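Side-chain contacts in IWS1 (Encephalitozoon cuniculi, PDB 2XPP), which probably takes part in the regulation of RNA polymerase II transcription as a nuclear factor of the IWS1 family: residues Lys15-Ile20 with Glu60-Glu65; Lys67-Pro72 with Ile81-Arg86; Ala26-Gly31 with Asp75-Asn80. One frame throughout, in Å; residues are numbered along the deposited sequence.

The three contacts join helices 5-30, 62-70 and 81-92 and the loop between the last two. Contacts 1 and 2 share helix 62-70; their centres lie about 13 Å apart, and they meet where W69 NE1 probably donates to M17 O (2.9 Å) and W69 CZ2 packs on I20 CG2 (3.6 Å). Contacts 2 and 3 are also about 13 Å apart between centres and are joined mainly through P79, whose O probably accepts from R84 NH1 (2.7 Å). Contacts 1 and 3 share helix 5-30 but do not touch, with nearest atoms about 7 Å apart. Contacts 1 and 2 are buried; contact 3 lies at the surface.

Contact 1. Residues Lys15-Ile20 with Glu60-Glu65; sequences KRMQDI and EGILDE
The carboxylate of E65 and the amide of Q18 are the flat groups that meet here, their planes steeply inclined to each other. Q18 NE2 approaches E65 OE2 from above the carboxylate plane, 54° out of it, whereas the oxygen lies almost in the plane of the Q18 amide. The bond is 3.0 Å long and fairly straight at the hydrogen, with an N-H...O angle of 161°, so the amide is well aimed although the carboxylate is taken over its face. Contact continues along the two chains: Q18 CG lies 3.6 Å from E65 CG. The glutamate is bent at its second torsion (chi2 65°), which folds the carboxylate back instead of letting the chain run out straight, while Q18 is extended beyond CG.

One residue earlier on helix 5-30, M17 supplies the apolar part. Its CB packs 3.8 Å from E65 CB, at the point where the two backbones are nearest, and its SD reaches I62 CD1 at 3.9 Å, the side chains crossing at about a right angle. I44 of helix 36-48 also touches M17, and L48 of that helix touches I62, so this helix adds to the packing around the pair.

The other oxygen, E65 OE1, forms a salt bridge with K14, one turn before Q18 on helix 5-30. G61 O, a second acceptor, lies 3.1 Å from E65 OE1 without a bond between them; the lysine would help to offset the charge of this buried carboxylate where helix 62-70 packs on helix 5-30.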
ATOM      1  N   LYS A  15      -9.323   5.701 -10.141  1.00 18.78           N
ATOM      2  CA  LYS A  15      -9.050   5.438 -11.559  1.00 21.01           C
ATOM      3  C   LYS A  15      -7.733   6.091 -11.998  1.00 19.94           C
ATOM      4  O   LYS A  15      -6.961   5.495 -12.788  1.00 20.27           O
ATOM      5  CB  LYS A  15     -10.224   5.934 -12.416  1.00 22.66           C
ATOM      6  CG  LYS A  15      -9.990   5.793 -13.936  1.00 26.40           C
ATOM      7  CD  LYS A  15     -11.160   6.346 -14.754  1.00 31.02           C
ATOM      8  CE  LYS A  15     -11.197   5.773 -16.176  1.00 36.41           C
ATOM      9  NZ  LYS A  15      -9.833   5.492 -16.706  1.00 35.23           N
ATOM     10  N   ARG A  16      -7.459   7.278 -11.474  1.00 19.48           N
ATOM     11  CA  ARG A  16      -6.210   7.948 -11.809  1.00 20.38           C
ATOM     12  C   ARG A  16      -4.997   7.121 -11.356  1.00 19.05           C
ATOM     13  O   ARG A  16      -4.021   6.940 -12.122  1.00 18.37           O
ATOM     14  CB  ARG A  16      -6.157   9.321 -11.179  1.00 21.39           C
ATOM     15  CG  ARG A  16      -4.967  10.135 -11.627  1.00 23.86           C
ATOM     16  CD  ARG A  16      -5.059  11.547 -11.049  1.00 26.93           C
ATOM     17  NE  ARG A  16      -3.793  12.232 -11.270  1.00 29.78           N
ATOM     18  CZ  ARG A  16      -3.433  13.359 -10.673  1.00 30.00           C
ATOM     19  NH1 ARG A  16      -4.265  13.967  -9.807  1.00 29.19           N
ATOM     20  NH2 ARG A  16      -2.242  13.881 -10.959  1.00 30.19           N
ATOM     21  N   MET A  17      -5.078   6.586 -10.131  1.00 17.41           N
ATOM     22  CA  MET A  17      -3.986   5.790  -9.571  1.00 15.55           C
ATOM     23  C   MET A  17      -3.832   4.505 -10.349  1.00 15.70           C
ATOM     24  O   MET A  17      -2.690   4.109 -10.636  1.00 15.20           O
ATOM     25  CB  MET A  17      -4.234   5.465  -8.111  1.00 15.04           C
ATOM     26  CG  MET A  17      -3.947   6.662  -7.245  1.00 13.77           C
ATOM     27  SD  MET A  17      -4.014   6.237  -5.466  1.00 16.10           S
ATOM     28  CE  MET A  17      -2.332   5.607  -5.259  1.00 15.33           C
ATOM     29  N   GLN A  18      -4.963   3.898 -10.747  1.00 15.43           N
ATOM     30  CA  GLN A  18      -4.935   2.684 -11.560  1.00 15.16           C
ATOM     31  C   GLN A  18      -4.262   2.930 -12.906  1.00 17.00           C
ATOM     32  O   GLN A  18      -3.468   2.109 -13.365  1.00 17.09           O
ATOM     33  CB  GLN A  18      -6.362   2.175 -11.845  1.00 18.21           C
ATOM     34  CG  GLN A  18      -7.020   1.498 -10.647  1.00 18.59           C
ATOM     35  CD  GLN A  18      -8.472   1.129 -10.925  1.00 24.16           C
ATOM     36  OE1 GLN A  18      -9.023   1.498 -11.979  1.00 25.93           O
ATOM     37  NE2 GLN A  18      -9.102   0.417  -9.993  1.00 21.11           N
ATOM     38  N   ASP A  19      -4.634   4.026 -13.547  1.00 16.88           N
ATOM     39  CA  ASP A  19      -4.127   4.306 -14.885  1.00 18.66           C
ATOM     40  C   ASP A  19      -2.608   4.534 -14.838  1.00 17.88           C
ATOM     41  O   ASP A  19      -1.861   4.044 -15.724  1.00 17.13           O
ATOM     42  CB  ASP A  19      -4.870   5.497 -15.508  1.00 20.46           C
ATOM     43  CG  ASP A  19      -6.316   5.145 -15.888  1.00 23.67           C
ATOM     44  OD1 ASP A  19      -6.655   3.940 -15.905  1.00 25.21           O
ATOM     45  OD2 ASP A  19      -7.097   6.088 -16.151  1.00 28.74           O
ATOM     46  N   ILE A  20      -2.161   5.259 -13.816  1.00 16.42           N
ATOM     47  CA  ILE A  20      -0.716   5.547 -13.693  1.00 16.51           C
ATOM     48  C   ILE A  20       0.053   4.247 -13.456  1.00 16.00           C
ATOM     49  O   ILE A  20       1.132   4.014 -14.047  1.00 16.30           O
ATOM     50  CB  ILE A  20      -0.458   6.552 -12.568  1.00 15.30           C
ATOM     51  CG1 ILE A  20      -0.983   7.933 -12.971  1.00 17.79           C
ATOM     52  CG2 ILE A  20       1.062   6.568 -12.192  1.00 14.70           C
ATOM     53  CD1 ILE A  20      -1.159   8.894 -11.753  1.00 19.09           C
ATOM     54  N   GLU A  60     -14.133   2.708  -1.130  1.00 19.60           N
ATOM     55  CA  GLU A  60     -13.970   2.441  -2.538  1.00 19.62           C
ATOM     56  C   GLU A  60     -12.731   1.611  -2.862  1.00 17.92           C
ATOM     57  O   GLU A  60     -12.401   1.436  -4.039  1.00 18.08           O
ATOM     58  CB  GLU A  60     -14.011   3.722  -3.377  1.00 19.57           C
ATOM     59  CG  GLU A  60     -15.428   4.366  -3.445  1.00 24.95           C
ATOM     60  CD  GLU A  60     -16.539   3.410  -3.948  1.00 26.27           C
ATOM     61  OE1 GLU A  60     -16.465   2.933  -5.105  1.00 26.89           O
ATOM     62  OE2 GLU A  60     -17.499   3.133  -3.190  1.00 28.39           O
ATOM     63  N   GLY A  61     -12.058   1.096  -1.828  1.00 17.62           N
ATOM     64  CA  GLY A  61     -10.937   0.133  -2.030  1.00 17.55           C
ATOM     65  C   GLY A  61      -9.627   0.778  -2.439  1.00 17.34           C
ATOM     66  O   GLY A  61      -8.784   0.151  -3.099  1.00 16.00           O
ATOM     67  N   ILE A  62      -9.401   2.018  -1.994  1.00 16.16           N
ATOM     68  CA  ILE A  62      -8.190   2.724  -2.422  1.00 15.05           C
ATOM     69  C   ILE A  62      -6.933   1.985  -1.914  1.00 13.74           C
ATOM     70  O   ILE A  62      -5.818   2.211  -2.441  1.00 13.76           O
ATOM     71  CB  ILE A  62      -8.163   4.221  -1.968  1.00 14.55           C
ATOM     72  CG1 ILE A  62      -7.167   5.062  -2.797  1.00 15.30           C
ATOM     73  CG2 ILE A  62      -7.785   4.317  -0.487  1.00 15.11           C
ATOM     74  CD1 ILE A  62      -7.522   5.151  -4.266  1.00 16.05           C
ATOM     75  N   LEU A  63      -7.065   1.167  -0.869  1.00 14.41           N
ATOM     76  CA  LEU A  63      -5.909   0.425  -0.406  1.00 13.29           C
ATOM     77  C   LEU A  63      -5.359  -0.500  -1.472  1.00 12.44           C
ATOM     78  O   LEU A  63      -4.143  -0.799  -1.447  1.00 13.40           O
ATOM     79  CB  LEU A  63      -6.140  -0.346   0.930  1.00 12.50           C
ATOM     80  CG  LEU A  63      -6.419   0.593   2.089  1.00 12.23           C
ATOM     81  CD1 LEU A  63      -6.809  -0.227   3.337  1.00 15.05           C
ATOM     82  CD2 LEU A  63      -5.243   1.537   2.432  1.00 13.45           C
ATOM     83  N   ASP A  64      -6.216  -0.965  -2.389  1.00 13.59           N
ATOM     84  CA  ASP A  64      -5.762  -1.801  -3.527  1.00 15.62           C
ATOM     85  C   ASP A  64      -4.770  -1.032  -4.396  1.00 15.04           C
ATOM     86  O   ASP A  64      -3.737  -1.609  -4.815  1.00 14.45           O
ATOM     87  CB  ASP A  64      -6.948  -2.220  -4.424  1.00 16.58           C
ATOM     88  CG  ASP A  64      -7.936  -3.157  -3.739  1.00 22.90           C
ATOM     89  OD1 ASP A  64      -7.774  -3.540  -2.557  1.00 26.05           O
ATOM     90  OD2 ASP A  64      -8.918  -3.511  -4.419  1.00 23.83           O
ATOM     91  N   GLU A  65      -5.060   0.243  -4.690  1.00 13.86           N
ATOM     92  CA  GLU A  65      -4.186   1.059  -5.571  1.00 14.14           C
ATOM     93  C   GLU A  65      -2.919   1.454  -4.817  1.00 13.14           C
ATOM     94  O   GLU A  65      -1.821   1.452  -5.391  1.00 12.89           O
ATOM     95  CB  GLU A  65      -4.893   2.337  -6.064  1.00 14.77           C
ATOM     96  CG  GLU A  65      -5.856   1.999  -7.225  1.00 17.46           C
ATOM     97  CD  GLU A  65      -7.002   1.099  -6.799  1.00 20.24           C
ATOM     98  OE1 GLU A  65      -7.609   1.306  -5.710  1.00 19.89           O
ATOM     99  OE2 GLU A  65      -7.318   0.162  -7.555  1.00 23.34           O
TER

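Contact 2. Residues Lys67-Pro72 with Ile81-Arg86; sequences KGWLEP and IKIRKR
Helix 62-70 and helix 81-92 pack against each other within the TFIIS N-terminal family region, and the contact pairs the last turn of the first with the first turns of the second. L70 and R84 mark the nearest approach of the backbones, 6.2 Å between their CA atoms. One branch of L70 does the touching: CD2 lies 4.0 Å from R84 CA and 4.3 Å from I83 O, a methyl laid on main chain. I83 answers from the facing helix. With its CG2 anti to the backbone N, the methyl reaches the W69 O atom at 4.0 Å and stands 4.3 Å from W69 CE3, at the edge of the indole and near its plane.

In this all-helical domain the eight residues between the segments form a loop, and the two helices it connects pack through apolar side chains and backbone. L87 and L91, further along helix 81-92, extend the packing on L70, and L87 also touches W69. The polar end of R84 is taken up by P79 and E119. I81 CG1 lies over one face of its guanidinium, 3.4 Å above the plane and offset toward the rim.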
ATOM      1  N   LYS A  67      -1.469  -0.289  -2.408  1.00 12.14           N
ATOM      2  CA  LYS A  67      -0.720  -1.557  -2.471  1.00 12.58           C
ATOM      3  C   LYS A  67      -0.013  -1.718  -3.827  1.00 13.48           C
ATOM      4  O   LYS A  67       1.175  -2.014  -3.874  1.00 12.48           O
ATOM      5  CB  LYS A  67      -1.665  -2.723  -2.288  1.00 13.70           C
ATOM      6  CG  LYS A  67      -0.996  -4.120  -2.411  1.00 15.32           C
ATOM      7  CD  LYS A  67      -2.058  -5.201  -2.254  1.00 17.68           C
ATOM      8  CE  LYS A  67      -1.427  -6.552  -2.208  1.00 22.99           C
ATOM      9  NZ  LYS A  67      -2.550  -7.562  -2.353  1.00 27.46           N
ATOM     10  N   GLY A  68      -0.768  -1.559  -4.910  1.00 13.88           N
ATOM     11  CA  GLY A  68      -0.182  -1.654  -6.276  1.00 13.68           C
ATOM     12  C   GLY A  68       1.001  -0.740  -6.494  1.00 13.45           C
ATOM     13  O   GLY A  68       2.023  -1.143  -7.107  1.00 13.39           O
ATOM     14  N   TRP A  69       0.858   0.505  -6.093  1.00 11.77           N
ATOM     15  CA  TRP A  69       1.963   1.480  -6.218  1.00 11.27           C
ATOM     16  C   TRP A  69       3.202   1.096  -5.388  1.00 12.60           C
ATOM     17  O   TRP A  69       4.345   1.479  -5.747  1.00 12.99           O
ATOM     18  CB  TRP A  69       1.495   2.873  -5.819  1.00 12.02           C
ATOM     19  CG  TRP A  69       0.719   3.654  -6.884  1.00 11.90           C
ATOM     20  CD1 TRP A  69      -0.317   3.229  -7.676  1.00 13.67           C
ATOM     21  CD2 TRP A  69       0.922   5.038  -7.198  1.00 12.63           C
ATOM     22  NE1 TRP A  69      -0.745   4.268  -8.490  1.00 13.29           N
ATOM     23  CE2 TRP A  69      -0.006   5.385  -8.202  1.00 13.52           C
ATOM     24  CE3 TRP A  69       1.834   6.009  -6.744  1.00 13.79           C
ATOM     25  CZ2 TRP A  69      -0.071   6.689  -8.750  1.00 14.78           C
ATOM     26  CZ3 TRP A  69       1.780   7.285  -7.285  1.00 14.58           C
ATOM     27  CH2 TRP A  69       0.833   7.602  -8.288  1.00 14.27           C
ATOM     28  N   LEU A  70       3.005   0.378  -4.287  1.00 11.45           N
ATOM     29  CA  LEU A  70       4.151  -0.055  -3.424  1.00 10.83           C
ATOM     30  C   LEU A  70       4.778  -1.373  -3.888  1.00 11.27           C
ATOM     31  O   LEU A  70       5.889  -1.746  -3.475  1.00 11.92           O
ATOM     32  CB  LEU A  70       3.624  -0.251  -2.004  1.00 10.24           C
ATOM     33  CG  LEU A  70       3.271   1.074  -1.263  1.00 12.06           C
ATOM     34  CD1 LEU A  70       2.569   0.707   0.062  1.00 13.85           C
ATOM     35  CD2 LEU A  70       4.550   1.911  -0.964  1.00 15.63           C
ATOM     36  N   GLU A  71       4.044  -2.100  -4.708  1.00 12.06           N
ATOM     37  CA  GLU A  71       4.492  -3.434  -5.167  1.00 11.71           C
ATOM     38  C   GLU A  71       5.665  -3.382  -6.148  1.00 12.45           C
ATOM     39  O   GLU A  71       5.903  -2.294  -6.790  1.00 12.12           O
ATOM     40  CB  GLU A  71       3.320  -4.196  -5.761  1.00 12.96           C
ATOM     41  CG  GLU A  71       2.444  -4.783  -4.670  1.00 14.52           C
ATOM     42  CD  GLU A  71       1.274  -5.576  -5.247  1.00 17.62           C
ATOM     43  OE1 GLU A  71       0.691  -5.157  -6.285  1.00 17.51           O
ATOM     44  OE2 GLU A  71       0.961  -6.673  -4.720  1.00 20.11           O
ATOM     45  N   PRO A  72       6.418  -4.493  -6.261  1.00 13.29           N
ATOM     46  CA  PRO A  72       7.515  -4.472  -7.255  1.00 14.07           C
ATOM     47  C   PRO A  72       6.982  -4.245  -8.671  1.00 14.45           C
ATOM     48  O   PRO A  72       5.854  -4.631  -9.000  1.00 14.31           O
ATOM     49  CB  PRO A  72       8.107  -5.881  -7.189  1.00 15.82           C
ATOM     50  CG  PRO A  72       7.600  -6.434  -5.861  1.00 15.54           C
ATOM     51  CD  PRO A  72       6.294  -5.808  -5.598  1.00 14.66           C
ATOM     52  N   ILE A  81      12.290   5.352  -4.022  1.00 14.33           N
ATOM     53  CA  ILE A  81      12.129   5.437  -2.546  1.00 15.55           C
ATOM     54  C   ILE A  81      11.202   6.629  -2.164  1.00 15.87           C
ATOM     55  O   ILE A  81      10.571   6.638  -1.073  1.00 16.27           O
ATOM     56  CB  ILE A  81      13.526   5.510  -1.836  1.00 15.42           C
ATOM     57  CG1 ILE A  81      13.367   5.132  -0.338  1.00 17.09           C
ATOM     58  CG2 ILE A  81      14.181   6.866  -2.041  1.00 18.73           C
ATOM     59  CD1 ILE A  81      14.632   5.076   0.417  1.00 20.29           C
ATOM     60  N   LYS A  82      11.116   7.638  -3.030  1.00 15.98           N
ATOM     61  CA  LYS A  82      10.222   8.780  -2.685  1.00 18.59           C
ATOM     62  C   LYS A  82       8.764   8.315  -2.636  1.00 16.60           C
ATOM     63  O   LYS A  82       7.977   8.745  -1.761  1.00 16.83           O
ATOM     64  CB  LYS A  82      10.419   9.928  -3.656  1.00 20.06           C
ATOM     65  CG  LYS A  82       9.338  11.011  -3.532  1.00 25.93           C
ATOM     66  CD  LYS A  82       9.773  12.251  -4.278  1.00 31.76           C
ATOM     67  CE  LYS A  82       8.596  13.113  -4.710  1.00 35.63           C
ATOM     68  NZ  LYS A  82       8.251  12.899  -6.184  1.00 37.26           N
ATOM     69  N   ILE A  83       8.390   7.410  -3.550  1.00 15.19           N
ATOM     70  CA  ILE A  83       7.088   6.775  -3.532  1.00 15.30           C
ATOM     71  C   ILE A  83       6.853   5.892  -2.303  1.00 14.96           C
ATOM     72  O   ILE A  83       5.793   5.983  -1.633  1.00 14.73           O
ATOM     73  CB  ILE A  83       6.857   5.933  -4.812  1.00 15.00           C
ATOM     74  CG1 ILE A  83       7.071   6.835  -6.043  1.00 18.46           C
ATOM     75  CG2 ILE A  83       5.488   5.206  -4.726  1.00 17.38           C
ATOM     76  CD1 ILE A  83       7.489   6.025  -7.274  1.00 17.93           C
ATOM     77  N   ARG A  84       7.857   5.083  -1.988  1.00 13.27           N
ATOM     78  CA  ARG A  84       7.814   4.185  -0.829  1.00 13.35           C
ATOM     79  C   ARG A  84       7.574   5.008   0.437  1.00 14.76           C
ATOM     80  O   ARG A  84       6.681   4.683   1.245  1.00 15.14           O
ATOM     81  CB  ARG A  84       9.105   3.383  -0.728  1.00 12.66           C
ATOM     82  CG  ARG A  84       9.287   2.552  -2.014  1.00 12.93           C
ATOM     83  CD  ARG A  84      10.224   1.371  -1.877  1.00 15.72           C
ATOM     84  NE  ARG A  84      11.513   1.568  -1.201  1.00 16.60           N
ATOM     85  CZ  ARG A  84      12.680   1.764  -1.839  1.00 21.12           C
ATOM     86  NH1 ARG A  84      12.700   1.905  -3.155  1.00 20.05           N
ATOM     87  NH2 ARG A  84      13.827   1.858  -1.166  1.00 17.59           N
ATOM     88  N   LYS A  85       8.358   6.055   0.609  1.00 13.69           N
ATOM     89  CA  LYS A  85       8.244   6.880   1.833  1.00 14.87           C
ATOM     90  C   LYS A  85       6.897   7.570   1.905  1.00 15.97           C
ATOM     91  O   LYS A  85       6.213   7.527   2.956  1.00 16.51           O
ATOM     92  CB  LYS A  85       9.347   7.920   1.870  1.00 16.05           C
ATOM     93  CG  LYS A  85      10.631   7.266   2.218  1.00 16.87           C
ATOM     94  CD  LYS A  85      11.694   8.325   2.293  1.00 21.30           C
ATOM     95  CE  LYS A  85      12.925   7.681   2.835  1.00 29.01           C
ATOM     96  NZ  LYS A  85      13.988   8.707   2.982  1.00 33.65           N
ATOM     97  N   ARG A  86       6.495   8.197   0.811  1.00 15.64           N
ATOM     98  CA  ARG A  86       5.303   9.029   0.869  1.00 17.06           C
ATOM     99  C   ARG A  86       4.015   8.207   1.072  1.00 14.66           C
ATOM    100  O   ARG A  86       3.168   8.611   1.852  1.00 15.82           O
ATOM    101  CB  ARG A  86       5.182   9.828  -0.383  1.00 18.26           C
ATOM    102  CG  ARG A  86       4.019  10.763  -0.317  1.00 22.11           C
ATOM    103  CD  ARG A  86       4.304  11.937   0.662  1.00 28.43           C
ATOM    104  NE  ARG A  86       3.161  12.833   0.619  1.00 32.17           N
ATOM    105  CZ  ARG A  86       2.644  13.496   1.641  1.00 34.94           C
ATOM    106  NH1 ARG A  86       3.178  13.392   2.857  1.00 39.26           N
ATOM    107  NH2 ARG A  86       1.584  14.261   1.435  1.00 33.85           N
TER

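Contact 3. Residues Ala26-Gly31 with Asp75-Asn80; sequences ANNLEG and DKSMPN
N28 extends from helix 5-30 to D75 in the loop that precedes helix 81-92, and from its CB the chain runs outward with CG anti to the backbone N (chi1 176°). CG comes 3.7 Å from D75 OD2, and beyond it the amide divides between two bonds to the same residue. ND2 donates to D75 OD2 at 3.0 Å with an N-H...O angle of 161°. The acceptor lies close to the amide plane, but the donor stands above the carboxylate, 68° out of its plane; the two flat groups are almost perpendicular. On the other branch, N28 OD1 receives the backbone N of D75 at 3.2 Å, a weak and bent bond. Both amide atoms therefore engage D75, one through its side chain and one through its main chain, which probably limits rotation of the amide.

D75 is itself held from the loop side. Its OD1 accepts from S77 N at 3.0 Å, closing an Asx turn, and from S77 OG at 2.6 Å through the syn lone pair, so the two S77 bonds help to fix the orientation of the carboxylate that N28 meets.

L73 and P74 also touch N28. Helix 5-30 ends at E30, and G31 follows as the C-prime residue of a Schellman motif, while the loop continues past P79, which packs on K37 of helix 36-48 and Y113 of helix 106-115, to N80, the N-cap of helix 81-92.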
ATOM      1  N   ALA A  26       3.444  -1.246 -17.835  1.00 14.81           N
ATOM      2  CA  ALA A  26       3.569  -1.498 -19.255  1.00 15.40           C
ATOM      3  C   ALA A  26       4.875  -0.921 -19.789  1.00 15.93           C
ATOM      4  O   ALA A  26       5.559  -1.552 -20.623  1.00 17.20           O
ATOM      5  CB  ALA A  26       2.390  -0.842 -20.005  1.00 17.33           C
ATOM      6  N   ASN A  27       5.203   0.288 -19.325  1.00 14.92           N
ATOM      7  CA  ASN A  27       6.453   0.909 -19.794  1.00 16.29           C
ATOM      8  C   ASN A  27       7.661   0.137 -19.254  1.00 14.85           C
ATOM      9  O   ASN A  27       8.657   0.006 -19.950  1.00 16.11           O
ATOM     10  CB  ASN A  27       6.524   2.411 -19.442  1.00 16.37           C
ATOM     11  CG  ASN A  27       5.568   3.270 -20.322  1.00 19.70           C
ATOM     12  OD1 ASN A  27       5.097   2.812 -21.363  1.00 24.08           O
ATOM     13  ND2 ASN A  27       5.304   4.524 -19.907  1.00 19.59           N
ATOM     14  N   ASN A  28       7.591  -0.343 -18.010  1.00 14.74           N
ATOM     15  CA  ASN A  28       8.717  -1.138 -17.498  1.00 15.47           C
ATOM     16  C   ASN A  28       8.953  -2.397 -18.341  1.00 16.64           C
ATOM     17  O   ASN A  28      10.083  -2.722 -18.683  1.00 16.84           O
ATOM     18  CB  ASN A  28       8.498  -1.444 -16.017  1.00 14.55           C
ATOM     19  CG  ASN A  28       9.541  -2.315 -15.436  1.00 15.83           C
ATOM     20  OD1 ASN A  28       9.386  -3.534 -15.347  1.00 16.86           O
ATOM     21  ND2 ASN A  28      10.612  -1.707 -15.013  1.00 19.28           N
ATOM     22  N   LEU A  29       7.869  -3.052 -18.769  1.00 17.14           N
ATOM     23  CA  LEU A  29       7.999  -4.255 -19.602  1.00 17.11           C
ATOM     24  C   LEU A  29       8.551  -3.933 -20.986  1.00 17.37           C
ATOM     25  O   LEU A  29       9.285  -4.694 -21.581  1.00 18.49           O
ATOM     26  CB  LEU A  29       6.648  -4.939 -19.786  1.00 17.86           C
ATOM     27  CG  LEU A  29       6.208  -5.758 -18.562  1.00 19.08           C
ATOM     28  CD1 LEU A  29       4.753  -6.017 -18.753  1.00 23.66           C
ATOM     29  CD2 LEU A  29       6.960  -7.055 -18.543  1.00 19.83           C
ATOM     30  N   GLU A  30       8.165  -2.775 -21.487  1.00 17.11           N
ATOM     31  CA  GLU A  30       8.552  -2.354 -22.795  1.00 18.88           C
ATOM     32  C   GLU A  30       9.973  -1.794 -22.859  1.00 19.88           C
ATOM     33  O   GLU A  30      10.554  -1.803 -23.915  1.00 21.72           O
ATOM     34  CB  GLU A  30       7.564  -1.279 -23.268  1.00 18.44           C
ATOM     35  CG  GLU A  30       8.040  -0.472 -24.493  1.00 19.71           C
ATOM     36  CD  GLU A  30       8.103  -1.250 -25.800  1.00 25.99           C
ATOM     37  OE1 GLU A  30       7.689  -2.444 -25.882  1.00 29.05           O
ATOM     38  OE2 GLU A  30       8.598  -0.639 -26.787  1.00 27.40           O
ATOM     39  N   GLY A  31      10.486  -1.288 -21.727  1.00 21.29           N
ATOM     40  CA  GLY A  31      11.790  -0.560 -21.707  1.00 23.76           C
ATOM     41  C   GLY A  31      11.731   0.929 -22.029  1.00 24.59           C
ATOM     42  O   GLY A  31      12.716   1.519 -22.533  1.00 27.57           O
ATOM     43  N   ASP A  75       9.765  -6.215 -13.570  1.00 17.82           N
ATOM     44  CA  ASP A  75      11.137  -6.702 -13.667  1.00 19.45           C
ATOM     45  C   ASP A  75      11.773  -6.963 -12.285  1.00 19.06           C
ATOM     46  O   ASP A  75      12.986  -7.184 -12.190  1.00 21.18           O
ATOM     47  CB  ASP A  75      12.002  -5.734 -14.488  1.00 20.07           C
ATOM     48  CG  ASP A  75      12.228  -4.388 -13.772  1.00 17.93           C
ATOM     49  OD1 ASP A  75      11.684  -4.159 -12.672  1.00 17.55           O
ATOM     50  OD2 ASP A  75      12.909  -3.527 -14.366  1.00 19.73           O
ATOM     51  N   LYS A  76      10.937  -6.989 -11.250  1.00 18.59           N
ATOM     52  CA  LYS A  76      11.341  -7.232  -9.840  1.00 18.90           C
ATOM     53  C   LYS A  76      11.917  -6.023  -9.126  1.00 19.12           C
ATOM     54  O   LYS A  76      12.168  -6.084  -7.890  1.00 18.92           O
ATOM     55  CB  LYS A  76      12.362  -8.367  -9.710  1.00 20.30           C
ATOM     56  CG  LYS A  76      11.842  -9.699 -10.218  1.00 23.23           C
ATOM     57  CD  LYS A  76      12.827 -10.857  -9.975  1.00 26.96           C
ATOM     58  CE  LYS A  76      13.772 -11.032 -11.075  1.00 30.54           C
ATOM     59  NZ  LYS A  76      14.772 -12.086 -10.709  1.00 31.89           N
ATOM     60  N   SER A  77      12.129  -4.935  -9.853  1.00 17.66           N
ATOM     61  CA  SER A  77      12.651  -3.732  -9.198  1.00 17.33           C
ATOM     62  C   SER A  77      11.607  -3.066  -8.287  1.00 16.35           C
ATOM     63  O   SER A  77      10.423  -3.301  -8.427  1.00 14.94           O
ATOM     64  CB  SER A  77      13.159  -2.704 -10.215  1.00 19.07           C
ATOM     65  OG  SER A  77      12.106  -2.228 -11.025  1.00 18.70           O
ATOM     66  N   MET A  78      12.058  -2.244  -7.343  1.00 16.55           N
ATOM     67  CA  MET A  78      11.090  -1.556  -6.464  1.00 15.27           C
ATOM     68  C   MET A  78      10.862  -0.118  -6.939  1.00 14.06           C
ATOM     69  O   MET A  78      11.774   0.501  -7.509  1.00 15.33           O
ATOM     70  CB  MET A  78      11.570  -1.566  -5.007  1.00 17.21           C
ATOM     71  CG  MET A  78      11.734  -2.969  -4.420  1.00 19.74           C
ATOM     72  SD  MET A  78      10.234  -3.955  -4.374  1.00 20.22           S
ATOM     73  CE  MET A  78       9.271  -3.147  -3.067  1.00 20.46           C
ATOM     74  N   PRO A  79       9.677   0.441  -6.620  1.00 13.00           N
ATOM     75  CA  PRO A  79       9.469   1.853  -6.954  1.00 14.22           C
ATOM     76  C   PRO A  79      10.434   2.763  -6.242  1.00 14.65           C
ATOM     77  O   PRO A  79      10.968   2.394  -5.172  1.00 14.36           O
ATOM     78  CB  PRO A  79       8.055   2.149  -6.444  1.00 13.65           C
ATOM     79  CG  PRO A  79       7.558   0.923  -5.826  1.00 16.29           C
ATOM     80  CD  PRO A  79       8.518  -0.187  -5.957  1.00 13.45           C
ATOM     81  N   ASN A  80      10.666   3.937  -6.847  1.00 13.57           N
ATOM     82  CA  ASN A  80      11.537   4.962  -6.295  1.00 14.03           C
ATOM     83  C   ASN A  80      11.230   5.207  -4.816  1.00 13.98           C
ATOM     84  O   ASN A  80      10.050   5.196  -4.413  1.00 16.01           O
ATOM     85  CB  ASN A  80      11.327   6.266  -7.080  1.00 14.55           C
ATOM     86  CG  ASN A  80      12.287   7.304  -6.724  1.00 18.15           C
ATOM     87  OD1 ASN A  80      12.303   7.821  -5.595  1.00 18.79           O
ATOM     88  ND2 ASN A  80      13.160   7.667  -7.704  1.00 19.49           N
TER